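Long-range contact in peptidoglycan hydrolase FlgJ (Sphingomonas sp. A1, PDB 3VWO), which probably hydrolyses peptidoglycan through this C-terminal glycosyl hydrolase family 73 domain, so that the flagellar rod can assemble in the periplasm: residues G63-A68 against V82-A87. Numbering follows the deposited sequence.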
loop_
_atom_site.group_PDB
_atom_site.type_symbol
_atom_site.label_atom_id
_atom_site.label_comp_id
_atom_site.label_asym_id
_atom_site.label_seq_id
_atom_site.Cartn_x
_atom_site.Cartn_y
_atom_site.Cartn_z
ATOM N N GLY A 63 -9.936 17.297 0.477
ATOM C CA GLY A 63 -8.532 17.403 0.152
ATOM C C GLY A 63 -8.298 16.915 -1.256
ATOM O O GLY A 63 -9.241 16.680 -2.010
ATOM N N LYS A 64 -7.031 16.756 -1.608
ATOM C CA LYS A 64 -6.663 16.462 -2.980
ATOM C C LYS A 64 -7.100 15.076 -3.422
ATOM O O LYS A 64 -7.065 14.124 -2.644
ATOM C CB LYS A 64 -5.164 16.666 -3.170
ATOM C CG LYS A 64 -4.817 18.129 -3.385
ATOM C CD LYS A 64 -3.331 18.378 -3.335
ATOM C CE LYS A 64 -2.884 18.608 -1.914
ATOM N NZ LYS A 64 -1.564 19.300 -1.870
ATOM N N VAL A 65 -7.537 14.987 -4.674
ATOM C CA VAL A 65 -7.952 13.725 -5.259
ATOM C C VAL A 65 -7.434 13.626 -6.678
ATOM O O VAL A 65 -7.080 14.631 -7.293
ATOM C CB VAL A 65 -9.486 13.579 -5.296
ATOM C CG1 VAL A 65 -10.045 13.452 -3.898
ATOM C CG2 VAL A 65 -10.120 14.762 -6.018
ATOM N N VAL A 66 -7.385 12.403 -7.188
ATOM C CA VAL A 66 -7.046 12.158 -8.582
ATOM C C VAL A 66 -7.991 11.083 -9.093
ATOM O O VAL A 66 -8.141 10.038 -8.469
ATOM C CB VAL A 66 -5.590 11.669 -8.740
ATOM C CG1 VAL A 66 -5.298 11.321 -10.191
ATOM C CG2 VAL A 66 -4.609 12.715 -8.245
ATOM N N GLU A 67 -8.658 11.346 -10.208
ATOM C CA GLU A 67 -9.436 10.302 -10.856
ATOM C C GLU A 67 -8.459 9.386 -11.571
ATOM O O GLU A 67 -7.604 9.849 -12.322
ATOM C CB GLU A 67 -10.423 10.893 -11.869
ATOM C CG GLU A 67 -11.792 11.223 -11.299
ATOM C CD GLU A 67 -12.863 11.321 -12.377
ATOM O OE1 GLU A 67 -12.516 11.640 -13.534
ATOM O OE2 GLU A 67 -14.047 11.066 -12.069
ATOM N N ALA A 68 -8.571 8.086 -11.332
ATOM C CA ALA A 68 -7.659 7.139 -11.954
ATOM C C ALA A 68 -8.360 5.836 -12.303
ATOM O O ALA A 68 -9.305 5.424 -11.634
ATOM C CB ALA A 68 -6.449 6.873 -11.054
ATOM N N VAL A 82 -13.060 4.061 -13.537
ATOM C CA VAL A 82 -12.345 5.232 -13.064
ATOM C C VAL A 82 -12.955 5.647 -11.730
ATOM O O VAL A 82 -14.168 5.825 -11.625
ATOM C CB VAL A 82 -12.450 6.390 -14.076
ATOM C CG1 VAL A 82 -11.915 7.681 -13.473
ATOM C CG2 VAL A 82 -11.699 6.039 -15.357
ATOM N N GLU A 83 -12.115 5.767 -10.707
ATOM C CA GLU A 83 -12.576 6.135 -9.376
ATOM C C GLU A 83 -11.751 7.293 -8.840
ATOM O O GLU A 83 -10.698 7.606 -9.379
ATOM C CB GLU A 83 -12.441 4.946 -8.429
ATOM C CG GLU A 83 -13.131 3.681 -8.903
ATOM C CD GLU A 83 -14.559 3.572 -8.407
ATOM O OE1 GLU A 83 -15.196 4.622 -8.184
ATOM O OE2 GLU A 83 -15.039 2.432 -8.233
ATOM N N ARG A 84 -12.228 7.925 -7.769
ATOM C CA ARG A 84 -11.478 8.994 -7.122
ATOM C C ARG A 84 -10.518 8.413 -6.087
ATOM O O ARG A 84 -10.950 7.760 -5.139
ATOM C CB ARG A 84 -12.435 9.947 -6.396
ATOM C CG ARG A 84 -12.547 11.324 -7.011
ATOM C CD ARG A 84 -13.629 11.363 -8.065
ATOM N NE ARG A 84 -13.820 12.713 -8.582
ATOM C CZ ARG A 84 -14.727 13.041 -9.497
ATOM N NH1 ARG A 84 -15.530 12.113 -9.998
ATOM N NH2 ARG A 84 -14.829 14.296 -9.908
ATOM N N PHE A 85 -9.226 8.671 -6.250
ATOM C CA PHE A 85 -8.228 8.235 -5.269
ATOM C C PHE A 85 -7.747 9.431 -4.474
ATOM O O PHE A 85 -7.782 10.565 -4.958
ATOM C CB PHE A 85 -7.035 7.567 -5.963
ATOM C CG PHE A 85 -7.342 6.205 -6.510
ATOM C CD1 PHE A 85 -7.040 5.062 -5.775
ATOM C CD2 PHE A 85 -7.951 6.063 -7.747
ATOM C CE1 PHE A 85 -7.328 3.808 -6.272
ATOM C CE2 PHE A 85 -8.245 4.809 -8.254
ATOM C CZ PHE A 85 -7.930 3.676 -7.516
ATOM N N ARG A 86 -7.304 9.182 -3.248
ATOM C CA ARG A 86 -6.709 10.233 -2.446
ATOM C C ARG A 86 -5.395 10.677 -3.068
ATOM O O ARG A 86 -4.722 9.896 -3.741
ATOM C CB ARG A 86 -6.479 9.743 -1.016
ATOM C CG ARG A 86 -7.750 9.201 -0.387
ATOM C CD ARG A 86 -7.560 8.741 1.057
ATOM N NE ARG A 86 -8.772 8.079 1.539
ATOM C CZ ARG A 86 -9.012 7.768 2.809
ATOM N NH1 ARG A 86 -8.118 8.042 3.750
ATOM N NH2 ARG A 86 -10.149 7.168 3.139
ATOM N N ALA A 87 -5.052 11.942 -2.859
ATOM C CA ALA A 87 -3.739 12.448 -3.233
ATOM C C ALA A 87 -3.161 13.169 -2.038
ATOM O O ALA A 87 -3.902 13.747 -1.231
ATOM C CB ALA A 87 -3.832 13.380 -4.445
HETATM O O HOH W 1 -4.649 15.747 0.435
#
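Glu67 and Arg84 face each other as a non-hydrogen-bonded antiparallel pair, and their side chains meet on one face of the sheet. Glu67 OE2 lies 2.8 Å from Arg84 NH1, yet the carboxylate stands over a face of the guanidinium, the two planes 64° apart. Because no N-H points at the oxygen, this salt bridge rests on charge alone. A bend at the second torsion of Arg84 carries its chain obliquely across Glu67 and sets Arg84 CD 3.7 Å from Glu67 CG, so that the aliphatic parts pack as well. Val82 CG1 touches Glu67 CB at 3.9 Å, the two side chains crossing at about a right angle.

On the other face, Ala68 and Phe85 carry the apolar contact. Ala68 CB sits 3.7 Å from Phe85 CD2, while Ala68 O approaches the ring edge in its plane. The same carbonyl accepts Glu83 N, and Glu83 O takes Ala68 N in return at 2.9 Å, closing one reciprocal pair; Val66 and Phe85 form the next, whose Phe85 N to Val66 O bond is the straighter at 172°. Between the pairs, Glu67 CA makes a CA-H...O contact with Glu83 O, 3.3 Å.

Beyond Phe85 the pairing runs on to Ala87, whose N donates to Lys64 O from above the carbonyl plane. Ala87 CB packs against Lys64 CB and Val66 CG2, and a water joins Lys64 N to Ala87 O. Lys64 NZ itself reaches Asp89, and Arg86 NH1 forms a salt bridge with Asp97.

The axes of 65-68 and 82-86 come within 4.5 Å, their directions 149° apart: evidence for the base of a twisted two-stranded antiparallel beta hairpin, 65-74 with 77-86, which projects from the largely helical, lysozyme-like glucosaminidase domain.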